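Local coordinates for rubber oxygenase (Streptomyces sp., PDB 5O1L), which cleaves the double bonds of poly(cis-1,4-isoprene) in natural and synthetic rubber by adding dioxygen, using a non-covalently bound b-type heme, at residues P73-L78 with G92-L97; T143-E148 with P292-T297; I227-H232 with Q288-I293. One frame throughout, in Å; residues are numbered along the deposited sequence.

Contact 1: residues P73-L78 with G92-L97; sequences PAVNAL and GLPGDL
Leu78 N bonds Ala74 O at 2.9 Å as part of helix 72-79, and Leu78 points its side chain at the loop formed by Gly92 and Leu93. In this mainly helical fold, helix 72-79 packs on the loop leading into helix 95-104 and on that helix's first turn. No hydrogen bond crosses the contact. Leu78 CD1 lies 3.6 Å from Gly92 O, the carbonyl oxygen of the loop. The same methyl, Leu78 CD1, touches Leu93 CD2 at 3.9 Å. Gly92 has a positive phi, 99°, where a side chain would be jammed against the preceding carbonyl oxygen; a CB here would also come up against Leu78 CD2.

Val75, one turn back along the helix, works with both of its methyls. CG2 meets the ring of Pro94 obliquely, 3.9 Å from Pro94 CD, and Pro94 itself sits at the N-cap position of helix 95-104. CG1 points away from its own backbone nitrogen (chi1 170°), toward Leu97, which throws its side chain out in the same sense (chi1 -178°), and the two branches come together tip to tip. Helix 59-68 closes over these apolar groups, with Val66 against Val75 and Val62 against Leu97. Beside them Asp96 forms a salt bridge with Arg69, on which the Pro94 ring also rests. The tightest approach of side chain to side chain is Val75 CG1 to Leu97 CD2, 3.6 Å.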
loop_
_atom_site.group_PDB
_atom_site.type_symbol
_atom_site.label_atom_id
_atom_site.label_comp_id
_atom_site.label_asym_id
_atom_site.label_seq_id
_atom_site.Cartn_x
_atom_site.Cartn_y
_atom_site.Cartn_z
ATOM N N PRO A 73 25.984 2.998 4.100
ATOM C CA PRO A 73 25.906 3.429 5.530
ATOM C C PRO A 73 25.918 4.977 5.700
ATOM O O PRO A 73 25.111 5.512 6.467
ATOM C CB PRO A 73 27.164 2.745 6.146
ATOM C CG PRO A 73 27.365 1.544 5.288
ATOM C CD PRO A 73 27.020 1.961 3.876
ATOM N N ALA A 74 26.744 5.651 4.939
ATOM C CA ALA A 74 26.812 7.112 4.965
ATOM C C ALA A 74 25.549 7.752 4.439
ATOM O O ALA A 74 25.005 8.630 5.067
ATOM C CB ALA A 74 28.008 7.623 4.195
ATOM N N VAL A 75 25.086 7.268 3.300
ATOM C CA VAL A 75 23.808 7.726 2.765
ATOM C C VAL A 75 22.696 7.526 3.752
ATOM O O VAL A 75 21.898 8.437 3.947
ATOM C CB VAL A 75 23.480 7.048 1.409
ATOM C CG1 VAL A 75 22.030 7.370 0.992
ATOM C CG2 VAL A 75 24.372 7.543 0.335
ATOM N N ASN A 76 22.592 6.389 4.422
ATOM C CA ASN A 76 21.514 6.247 5.413
ATOM C C ASN A 76 21.636 7.260 6.506
ATOM O O ASN A 76 20.673 7.800 6.978
ATOM C CB ASN A 76 21.406 4.849 5.937
ATOM C CG ASN A 76 20.735 3.904 4.944
ATOM O OD1 ASN A 76 19.980 4.360 4.035
ATOM N ND2 ASN A 76 21.024 2.616 5.070
ATOM N N ALA A 77 22.868 7.492 6.978
ATOM C CA ALA A 77 23.037 8.454 8.046
ATOM C C ALA A 77 22.715 9.896 7.624
ATOM O O ALA A 77 22.212 10.644 8.398
ATOM C CB ALA A 77 24.486 8.357 8.550
ATOM N N LEU A 78 23.003 10.245 6.378
ATOM C CA LEU A 78 22.611 11.562 5.835
ATOM C C LEU A 78 21.122 11.669 5.675
ATOM O O LEU A 78 20.501 12.629 6.102
ATOM C CB LEU A 78 23.293 11.782 4.510
ATOM C CG LEU A 78 24.765 12.070 4.618
ATOM C CD1 LEU A 78 25.424 11.838 3.268
ATOM C CD2 LEU A 78 24.935 13.496 5.168
ATOM N N GLY A 92 26.363 16.719 1.345
ATOM C CA GLY A 92 27.251 15.563 1.444
ATOM C C GLY A 92 26.853 14.301 0.758
ATOM O O GLY A 92 27.546 13.295 0.809
ATOM N N LEU A 93 25.656 14.295 0.150
ATOM C CA LEU A 93 25.297 13.142 -0.656
ATOM C C LEU A 93 26.180 12.975 -1.870
ATOM O O LEU A 93 26.605 13.968 -2.437
ATOM C CB LEU A 93 23.838 13.342 -1.144
ATOM C CG LEU A 93 22.774 13.281 -0.054
ATOM C CD1 LEU A 93 21.470 13.739 -0.703
ATOM C CD2 LEU A 93 22.641 11.886 0.535
ATOM N N PRO A 94 26.386 11.728 -2.326
ATOM C CA PRO A 94 27.040 11.506 -3.616
ATOM C C PRO A 94 26.271 12.227 -4.704
ATOM O O PRO A 94 25.018 12.298 -4.643
ATOM C CB PRO A 94 26.892 10.011 -3.883
ATOM C CG PRO A 94 26.313 9.421 -2.636
ATOM C CD PRO A 94 25.862 10.476 -1.734
ATOM N N GLY A 95 26.981 12.817 -5.647
ATOM C CA GLY A 95 26.368 13.706 -6.639
ATOM C C GLY A 95 25.274 13.099 -7.480
ATOM O O GLY A 95 24.307 13.785 -7.752
ATOM N N ASP A 96 25.466 11.869 -7.920
ATOM C CA ASP A 96 24.461 11.188 -8.751
ATOM C C ASP A 96 23.173 10.972 -7.954
ATOM O O ASP A 96 22.074 11.192 -8.495
ATOM C CB ASP A 96 24.960 9.868 -9.373
ATOM C CG ASP A 96 25.633 8.874 -8.374
ATOM O OD1 ASP A 96 25.772 9.092 -7.103
ATOM O OD2 ASP A 96 26.033 7.776 -8.901
ATOM N N LEU A 97 23.300 10.606 -6.689
ATOM C CA LEU A 97 22.115 10.438 -5.850
ATOM C C LEU A 97 21.497 11.772 -5.558
ATOM O O LEU A 97 20.249 11.937 -5.575
ATOM C CB LEU A 97 22.510 9.708 -4.575
ATOM C CG LEU A 97 21.350 9.419 -3.628
ATOM C CD1 LEU A 97 20.361 8.472 -4.279
ATOM C CD2 LEU A 97 21.834 8.813 -2.333
#

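Contact 2: residues T143-E148 with P292-T297; sequences TAIPRE and PILAHT. With HEM (protoporphyrin IX containing Fe), chain C; IMD (imidazole), chain D; IMD (imidazole), chain E.
Ala144 O takes a nearly straight bond from Ala295 N (2.8 Å), the donor lying in the carbonyl plane, and faces Leu294 CA in a CA-H...O contact. Ile145 sends its branches to different neighbours: CG1, next to the backbone N (chi1 -61°), crosses Leu294 CD2 at 3.7 Å, whereas CG2 meets Ile293 CD1 at 4.0 Å. Ile293 reaches it from the crowded position, its CG1 lodged between N and carbonyl carbon (chi1 64°). The ring of Pro146 sits across the loop, with CD 3.2 Å from Ile293 O, CG on Ala295 CB and CB 3.8 Å from Thr297 CG2. Thr297 turns this methyl to the proline while OG1 caps Gly300 N and meets a water that also bonds Thr143 O and Ala295 O. A second water bridges Thr143 O and Thr297 N.

In the first turn of helix 146-154, Glu148 stretches toward the iron-bound imidazole: OE2 accepts bonds from two imidazoles, probably from the crystallisation liquor, 2.8 Å from N1 of this one and 2.5 Å from N1 of the other; Thr230 holds OE1. The loop pair thus backs the distal side of a b-type heme pocket, opposite the axial ligand assigned as His198.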
loop_
_atom_site.group_PDB
_atom_site.type_symbol
_atom_site.label_atom_id
_atom_site.label_comp_id
_atom_site.label_asym_id
_atom_site.label_seq_id
_atom_site.Cartn_x
_atom_site.Cartn_y
_atom_site.Cartn_z
ATOM N N THR A 143 -0.492 -11.072 1.436
ATOM C CA THR A 143 0.069 -12.450 1.624
ATOM C C THR A 143 -0.460 -13.424 0.611
ATOM O O THR A 143 0.090 -14.548 0.473
ATOM C CB THR A 143 -0.140 -12.959 3.077
ATOM O OG1 THR A 143 -1.536 -13.268 3.314
ATOM C CG2 THR A 143 0.345 -11.973 4.078
ATOM N N ALA A 144 -1.449 -13.014 -0.186
ATOM C CA ALA A 144 -1.912 -13.744 -1.353
ATOM C C ALA A 144 -1.412 -13.185 -2.695
ATOM O O ALA A 144 -1.833 -13.652 -3.732
ATOM C CB ALA A 144 -3.423 -13.847 -1.363
ATOM N N ILE A 145 -0.564 -12.168 -2.663
ATOM C CA ILE A 145 0.083 -11.626 -3.886
ATOM C C ILE A 145 1.475 -12.222 -3.992
ATOM O O ILE A 145 2.360 -11.871 -3.225
ATOM C CB ILE A 145 0.158 -10.083 -3.842
ATOM C CG1 ILE A 145 -1.246 -9.488 -3.755
ATOM C CG2 ILE A 145 0.847 -9.611 -5.128
ATOM C CD1 ILE A 145 -1.240 -7.973 -3.530
ATOM N N PRO A 146 1.675 -13.200 -4.903
ATOM C CA PRO A 146 2.901 -14.009 -4.784
ATOM C C PRO A 146 4.173 -13.213 -4.911
ATOM O O PRO A 146 5.111 -13.391 -4.105
ATOM C CB PRO A 146 2.727 -15.004 -5.916
ATOM C CG PRO A 146 1.294 -15.226 -6.038
ATOM C CD PRO A 146 0.717 -13.811 -5.834
ATOM N N ARG A 147 4.235 -12.250 -5.844
ATOM C CA ARG A 147 5.460 -11.508 -6.012
ATOM C C ARG A 147 5.804 -10.585 -4.871
ATOM O O ARG A 147 6.969 -10.438 -4.541
ATOM C CB ARG A 147 5.421 -10.712 -7.296
ATOM C CG ARG A 147 5.586 -11.597 -8.494
ATOM C CD ARG A 147 5.519 -10.807 -9.747
ATOM N NE ARG A 147 5.888 -11.660 -10.907
ATOM C CZ ARG A 147 5.777 -11.264 -12.162
ATOM N NH1 ARG A 147 5.327 -10.070 -12.468
ATOM N NH2 ARG A 147 6.147 -12.072 -13.136
ATOM N N GLU A 148 4.776 -9.960 -4.272
ATOM C CA GLU A 148 5.032 -9.103 -3.160
ATOM C C GLU A 148 5.462 -9.990 -1.985
ATOM O O GLU A 148 6.419 -9.635 -1.287
ATOM C CB GLU A 148 3.761 -8.283 -2.867
ATOM C CG GLU A 148 3.970 -7.216 -1.789
ATOM C CD GLU A 148 2.733 -6.440 -1.435
ATOM O OE1 GLU A 148 1.801 -6.411 -2.215
ATOM O OE2 GLU A 148 2.754 -5.932 -0.284
ATOM N N PRO A 292 -6.973 -12.219 -10.649
ATOM C CA PRO A 292 -6.453 -13.498 -11.161
ATOM C C PRO A 292 -5.081 -13.950 -10.664
ATOM O O PRO A 292 -4.699 -15.108 -10.887
ATOM C CB PRO A 292 -6.359 -13.262 -12.674
ATOM C CG PRO A 292 -7.178 -12.065 -12.936
ATOM C CD PRO A 292 -6.981 -11.203 -11.736
ATOM N N ILE A 293 -4.308 -13.097 -10.012
ATOM C CA ILE A 293 -3.001 -13.480 -9.543
ATOM C C ILE A 293 -2.967 -13.874 -8.100
ATOM O O ILE A 293 -1.912 -14.375 -7.650
ATOM C CB ILE A 293 -1.862 -12.498 -9.908
ATOM C CG1 ILE A 293 -2.000 -11.096 -9.281
ATOM C CG2 ILE A 293 -1.790 -12.366 -11.431
ATOM C CD1 ILE A 293 -1.784 -11.023 -7.819
ATOM N N LEU A 294 -4.075 -13.672 -7.366
ATOM C CA LEU A 294 -4.100 -13.986 -5.944
ATOM C C LEU A 294 -3.964 -15.510 -5.804
ATOM O O LEU A 294 -4.631 -16.265 -6.487
ATOM C CB LEU A 294 -5.368 -13.524 -5.236
ATOM C CG LEU A 294 -5.512 -11.987 -5.212
ATOM C CD1 LEU A 294 -6.889 -11.661 -4.631
ATOM C CD2 LEU A 294 -4.449 -11.263 -4.451
ATOM N N ALA A 295 -3.029 -15.896 -4.974
ATOM C CA ALA A 295 -2.678 -17.309 -4.811
ATOM C C ALA A 295 -2.003 -17.518 -3.498
ATOM O O ALA A 295 -1.189 -16.738 -3.074
ATOM C CB ALA A 295 -1.798 -17.785 -5.929
ATOM N N HIS A 296 -2.256 -18.693 -2.881
ATOM C CA HIS A 296 -1.489 -19.093 -1.768
ATOM C C HIS A 296 -0.071 -19.442 -2.190
ATOM O O HIS A 296 0.121 -20.067 -3.240
ATOM C CB HIS A 296 -2.152 -20.335 -1.154
ATOM C CG HIS A 296 -1.445 -20.861 0.037
ATOM N ND1 HIS A 296 -0.391 -21.754 -0.074
ATOM C CD2 HIS A 296 -1.570 -20.575 1.357
ATOM C CE1 HIS A 296 0.055 -22.043 1.133
ATOM N NE2 HIS A 296 -0.655 -21.364 2.018
ATOM N N THR A 297 0.910 -19.086 -1.376
ATOM C CA THR A 297 2.269 -19.488 -1.579
ATOM C C THR A 297 2.824 -19.911 -0.222
ATOM O O THR A 297 2.351 -19.439 0.803
ATOM C CB THR A 297 3.175 -18.351 -2.133
ATOM O OG1 THR A 297 3.128 -17.215 -1.240
ATOM C CG2 THR A 297 2.772 -17.984 -3.518
HETATM C CHA HEM C . 10.013 -1.520 0.783
HETATM C CHB HEM C . 5.952 0.779 -0.095
HETATM C CHC HEM C . 5.187 -2.028 -3.897
HETATM C CHD HEM C . 8.679 -4.900 -2.366
HETATM C C1A HEM C . 8.983 -0.647 0.789
HETATM C C2A HEM C . 8.909 0.428 1.752
HETATM C C3A HEM C . 7.742 1.048 1.530
HETATM C C4A HEM C . 7.119 0.444 0.442
HETATM C CMA HEM C . 7.239 2.215 2.344
HETATM C CAA HEM C . 9.930 0.800 2.853
HETATM C CBA HEM C . 9.695 -0.076 4.099
HETATM C CGA HEM C . 10.346 0.554 5.276
HETATM O O1A HEM C . 11.566 0.358 5.319
HETATM O O2A HEM C . 9.642 1.244 6.110
HETATM C C1B HEM C . 5.401 0.230 -1.248
HETATM C C2B HEM C . 4.195 0.718 -1.822
HETATM C C3B HEM C . 3.950 -0.014 -2.898
HETATM C C4B HEM C . 5.003 -1.013 -2.993
HETATM C CMB HEM C . 3.344 1.871 -1.332
HETATM C CAB HEM C . 2.966 0.011 -3.951
HETATM C CBB HEM C . 1.881 0.932 -4.093
HETATM C C1C HEM C . 6.086 -3.081 -3.826
HETATM C C2C HEM C . 5.972 -4.257 -4.671
HETATM C C3C HEM C . 6.990 -5.036 -4.226
HETATM C C4C HEM C . 7.604 -4.353 -3.101
HETATM C CMC HEM C . 5.035 -4.451 -5.827
HETATM C CAC HEM C . 7.363 -6.374 -4.709
HETATM C CBC HEM C . 6.925 -7.084 -5.823
HETATM C C1D HEM C . 9.331 -4.224 -1.368
HETATM C C2D HEM C . 10.549 -4.723 -0.699
HETATM C C3D HEM C . 10.933 -3.802 0.177
HETATM C C4D HEM C . 9.984 -2.696 0.038
HETATM C CMD HEM C . 11.107 -6.070 -0.967
HETATM C CAD HEM C . 12.134 -3.879 1.151
HETATM C CBD HEM C . 11.653 -4.601 2.404
HETATM C CGD HEM C . 12.842 -4.762 3.358
HETATM O O1D HEM C . 12.753 -4.196 4.471
HETATM O O2D HEM C . 13.879 -5.421 3.076
HETATM N NA HEM C . 7.899 -0.606 -0.028
HETATM N NB HEM C . 5.808 -0.815 -1.980
HETATM N NC HEM C . 7.047 -3.145 -2.856
HETATM N ND HEM C . 9.077 -2.961 -0.945
HETATM FE FE HEM C . 7.484 -1.881 -1.473
HETATM N N1 IMD D . 5.013 -4.531 0.538
HETATM C C2 IMD D . 5.327 -3.754 -0.510
HETATM N N3 IMD D . 6.368 -3.046 -0.145
HETATM C C4 IMD D . 6.757 -3.397 1.113
HETATM C C5 IMD D . 5.872 -4.336 1.539
HETATM N N1 IMD E . 0.745 -4.610 0.455
HETATM C C2 IMD E . 0.433 -4.100 1.669
HETATM N N3 IMD E . -0.875 -3.810 1.683
HETATM C C4 IMD E . -1.366 -4.140 0.458
HETATM C C5 IMD E . -0.345 -4.657 -0.322
HETATM O O HOH W 1 1.238 -15.519 -1.908
HETATM O O HOH W 2 -0.244 -17.246 0.608
#

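Contact 3: residues I227-H232 with Q288-I293; sequences IMVTWH and QVLDPI. With HEM (protoporphyrin IX containing Fe), chain C.
With chi1 at 170°, Val229 sets CG1 on the far side from its backbone N, and Leu290, its CG likewise on the far side from N (chi1 173°), brings CD1 up to that methyl. The side chains cross, Leu290 CD1 lying 3.8 Å from Val229 CG1, while Leu290 CD2 reaches past to the backbone one turn on, 3.9 Å from His232 C. Ile293 CD1 joins the same methyl of Val229 at 4.0 Å. On its other branch, Val229 CG2 presses on the carbonyl of Val289, 3.5 Å from its O. Cutting Leu290 back to an alanine is likely to open a gap here, leaving Val229 CG1 with Ile293 CD1 as its remaining neighbour across the contact and the His232 backbone without the CD2 methyl.

With chi1 at -51°, Val289 CG1 lies beside the backbone N, which leaves CG2 between N and the carbonyl carbon and brings it obliquely to the His232 ring, 3.9 Å from CD2. That ring is held from several directions. Trp231 CE3 lies over one face, Thr236 bonds ND1, and Gln285, from helix 279-289, bonds NE2, so both ring nitrogens are engaged and the rotation of the imidazole is fixed.

The opposite side of helix 224-244 meets the porphyrin: Thr230 puts CG2 3.5 Å from the vinyl carbon CAB, and Ile227 N lies 3.8 Å from the methyl CMC. No hydrogen bond joins the two segments. The helix thus has one side against the end of helix 279-289 and the other forming a wall of the heme pocket, in the catalytic domain of this globin-clan oxygenase.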
loop_
_atom_site.group_PDB
_atom_site.type_symbol
_atom_site.label_atom_id
_atom_site.label_comp_id
_atom_site.label_asym_id
_atom_site.label_seq_id
_atom_site.Cartn_x
_atom_site.Cartn_y
_atom_site.Cartn_z
ATOM N N ILE A 227 3.999 -2.966 -9.123
ATOM C CA ILE A 227 3.659 -1.836 -8.256
ATOM C C ILE A 227 2.155 -1.552 -8.404
ATOM O O ILE A 227 1.447 -1.330 -7.394
ATOM C CB ILE A 227 4.523 -0.612 -8.486
ATOM C CG1 ILE A 227 6.002 -0.934 -8.221
ATOM C CG2 ILE A 227 4.032 0.589 -7.659
ATOM C CD1 ILE A 227 6.908 0.185 -8.615
ATOM N N MET A 228 1.676 -1.541 -9.641
ATOM C CA MET A 228 0.245 -1.267 -9.874
ATOM C C MET A 228 -0.692 -2.340 -9.336
ATOM O O MET A 228 -1.756 -2.048 -8.851
ATOM C CB MET A 228 -0.014 -0.926 -11.337
ATOM C CG MET A 228 0.490 0.431 -11.677
ATOM S SD MET A 228 -0.112 1.800 -10.631
ATOM C CE MET A 228 -1.799 1.560 -10.740
ATOM N N VAL A 229 -0.256 -3.599 -9.370
ATOM C CA VAL A 229 -1.017 -4.642 -8.696
ATOM C C VAL A 229 -1.216 -4.326 -7.248
ATOM O O VAL A 229 -2.326 -4.411 -6.677
ATOM C CB VAL A 229 -0.360 -6.038 -8.942
ATOM C CG1 VAL A 229 -1.019 -7.065 -8.045
ATOM C CG2 VAL A 229 -0.448 -6.422 -10.381
ATOM N N THR A 230 -0.131 -4.032 -6.548
ATOM C CA THR A 230 -0.137 -3.668 -5.152
ATOM C C THR A 230 -1.027 -2.398 -4.946
ATOM O O THR A 230 -1.834 -2.292 -3.996
ATOM C CB THR A 230 1.284 -3.580 -4.606
ATOM O OG1 THR A 230 1.750 -4.941 -4.575
ATOM C CG2 THR A 230 1.249 -2.994 -3.235
ATOM N N TRP A 231 -0.887 -1.423 -5.857
ATOM C CA TRP A 231 -1.731 -0.231 -5.770
ATOM C C TRP A 231 -3.251 -0.589 -5.776
ATOM O O TRP A 231 -4.038 -0.033 -5.009
ATOM C CB TRP A 231 -1.386 0.656 -6.977
ATOM C CG TRP A 231 -1.958 2.021 -7.005
ATOM C CD1 TRP A 231 -1.325 3.184 -6.635
ATOM C CD2 TRP A 231 -3.204 2.459 -7.542
ATOM N NE1 TRP A 231 -2.105 4.289 -6.889
ATOM C CE2 TRP A 231 -3.292 3.864 -7.424
ATOM C CE3 TRP A 231 -4.309 1.815 -8.073
ATOM C CZ2 TRP A 231 -4.355 4.591 -7.923
ATOM C CZ3 TRP A 231 -5.378 2.544 -8.538
ATOM C CH2 TRP A 231 -5.428 3.900 -8.425
ATOM N N HIS A 232 -3.641 -1.554 -6.620
ATOM C CA HIS A 232 -5.036 -1.983 -6.676
ATOM C C HIS A 232 -5.475 -2.672 -5.397
ATOM O O HIS A 232 -6.640 -2.561 -5.028
ATOM C CB HIS A 232 -5.257 -2.854 -7.871
ATOM C CG HIS A 232 -5.348 -2.049 -9.121
ATOM N ND1 HIS A 232 -6.273 -1.077 -9.350
ATOM C CD2 HIS A 232 -4.555 -2.068 -10.232
ATOM C CE1 HIS A 232 -6.056 -0.546 -10.547
ATOM N NE2 HIS A 232 -5.037 -1.155 -11.106
ATOM N N GLN A 288 -8.699 -7.449 -13.788
ATOM C CA GLN A 288 -7.849 -8.183 -14.693
ATOM C C GLN A 288 -6.471 -8.453 -14.142
ATOM O O GLN A 288 -5.835 -9.445 -14.476
ATOM C CB GLN A 288 -7.677 -7.405 -15.968
ATOM C CG GLN A 288 -7.446 -8.273 -17.175
ATOM C CD GLN A 288 -7.402 -7.390 -18.393
ATOM O OE1 GLN A 288 -8.421 -6.920 -18.908
ATOM N NE2 GLN A 288 -6.238 -7.143 -18.826
ATOM N N VAL A 289 -5.919 -7.540 -13.343
ATOM C CA VAL A 289 -4.531 -7.662 -12.922
ATOM C C VAL A 289 -4.296 -8.054 -11.492
ATOM O O VAL A 289 -3.199 -8.505 -11.207
ATOM C CB VAL A 289 -3.701 -6.419 -13.216
ATOM C CG1 VAL A 289 -3.853 -5.974 -14.666
ATOM C CG2 VAL A 289 -4.031 -5.295 -12.277
ATOM N N LEU A 290 -5.304 -7.850 -10.609
ATOM C CA LEU A 290 -5.134 -8.270 -9.253
ATOM C C LEU A 290 -5.877 -9.586 -9.020
ATOM O O LEU A 290 -5.272 -10.556 -8.564
ATOM C CB LEU A 290 -5.608 -7.165 -8.299
ATOM C CG LEU A 290 -5.662 -7.493 -6.830
ATOM C CD1 LEU A 290 -4.284 -7.802 -6.313
ATOM C CD2 LEU A 290 -6.328 -6.423 -6.031
ATOM N N ASP A 291 -7.156 -9.607 -9.276
ATOM C CA ASP A 291 -7.984 -10.785 -8.894
ATOM C C ASP A 291 -7.391 -12.125 -9.382
ATOM O O ASP A 291 -7.247 -13.046 -8.575
ATOM C CB ASP A 291 -9.444 -10.614 -9.314
ATOM C CG ASP A 291 -10.111 -9.420 -8.656
ATOM O OD1 ASP A 291 -9.485 -8.738 -7.816
ATOM O OD2 ASP A 291 -11.273 -9.063 -9.002
ATOM N N PRO A 292 -6.973 -12.219 -10.649
ATOM C CA PRO A 292 -6.453 -13.498 -11.161
ATOM C C PRO A 292 -5.081 -13.950 -10.664
ATOM O O PRO A 292 -4.699 -15.108 -10.887
ATOM C CB PRO A 292 -6.359 -13.262 -12.674
ATOM C CG PRO A 292 -7.178 -12.065 -12.936
ATOM C CD PRO A 292 -6.981 -11.203 -11.736
ATOM N N ILE A 293 -4.308 -13.097 -10.012
ATOM C CA ILE A 293 -3.001 -13.480 -9.543
ATOM C C ILE A 293 -2.967 -13.874 -8.100
ATOM O O ILE A 293 -1.912 -14.375 -7.650
ATOM C CB ILE A 293 -1.862 -12.498 -9.908
ATOM C CG1 ILE A 293 -2.000 -11.096 -9.281
ATOM C CG2 ILE A 293 -1.790 -12.366 -11.431
ATOM C CD1 ILE A 293 -1.784 -11.023 -7.819
HETATM C CHA HEM C . 10.013 -1.520 0.783
HETATM C CHB HEM C . 5.952 0.779 -0.095
HETATM C CHC HEM C . 5.187 -2.028 -3.897
HETATM C CHD HEM C . 8.679 -4.900 -2.366
HETATM C C1A HEM C . 8.983 -0.647 0.789
HETATM C C2A HEM C . 8.909 0.428 1.752
HETATM C C3A HEM C . 7.742 1.048 1.530
HETATM C C4A HEM C . 7.119 0.444 0.442
HETATM C CMA HEM C . 7.239 2.215 2.344
HETATM C CAA HEM C . 9.930 0.800 2.853
HETATM C CBA HEM C . 9.695 -0.076 4.099
HETATM C CGA HEM C . 10.346 0.554 5.276
HETATM O O1A HEM C . 11.566 0.358 5.319
HETATM O O2A HEM C . 9.642 1.244 6.110
HETATM C C1B HEM C . 5.401 0.230 -1.248
HETATM C C2B HEM C . 4.195 0.718 -1.822
HETATM C C3B HEM C . 3.950 -0.014 -2.898
HETATM C C4B HEM C . 5.003 -1.013 -2.993
HETATM C CMB HEM C . 3.344 1.871 -1.332
HETATM C CAB HEM C . 2.966 0.011 -3.951
HETATM C CBB HEM C . 1.881 0.932 -4.093
HETATM C C1C HEM C . 6.086 -3.081 -3.826
HETATM C C2C HEM C . 5.972 -4.257 -4.671
HETATM C C3C HEM C . 6.990 -5.036 -4.226
HETATM C C4C HEM C . 7.604 -4.353 -3.101
HETATM C CMC HEM C . 5.035 -4.451 -5.827
HETATM C CAC HEM C . 7.363 -6.374 -4.709
HETATM C CBC HEM C . 6.925 -7.084 -5.823
HETATM C C1D HEM C . 9.331 -4.224 -1.368
HETATM C C2D HEM C . 10.549 -4.723 -0.699
HETATM C C3D HEM C . 10.933 -3.802 0.177
HETATM C C4D HEM C . 9.984 -2.696 0.038
HETATM C CMD HEM C . 11.107 -6.070 -0.967
HETATM C CAD HEM C . 12.134 -3.879 1.151
HETATM C CBD HEM C . 11.653 -4.601 2.404
HETATM C CGD HEM C . 12.842 -4.762 3.358
HETATM O O1D HEM C . 12.753 -4.196 4.471
HETATM O O2D HEM C . 13.879 -5.421 3.076
HETATM N NA HEM C . 7.899 -0.606 -0.028
HETATM N NB HEM C . 5.808 -0.815 -1.980
HETATM N NC HEM C . 7.047 -3.145 -2.856
HETATM N ND HEM C . 9.077 -2.961 -0.945
HETATM FE FE HEM C . 7.484 -1.881 -1.473
#

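Overall arrangement
Contacts 2 and 3 belong together: both lie in the catalytic domain, both touch the heme, and they share Pro292 and Ile293, so the loop after helix 279-289 packs on helix 224-244 and then on the start of helix 146-154. Besides the Glu148-Thr230 link, Ile145 packs on Leu290 and Val229. All three contacts are partly buried, but contacts 2 and 3 lie deeper, centred about 15 and 12 Å from the chain's centre, against about 27 Å for the peripheral contact 1. Within contact 1 and within contact 3 the segments meet without a hydrogen bond, mostly through apolar side chains, whereas contact 2 adds a backbone bond and bridging waters between its loops.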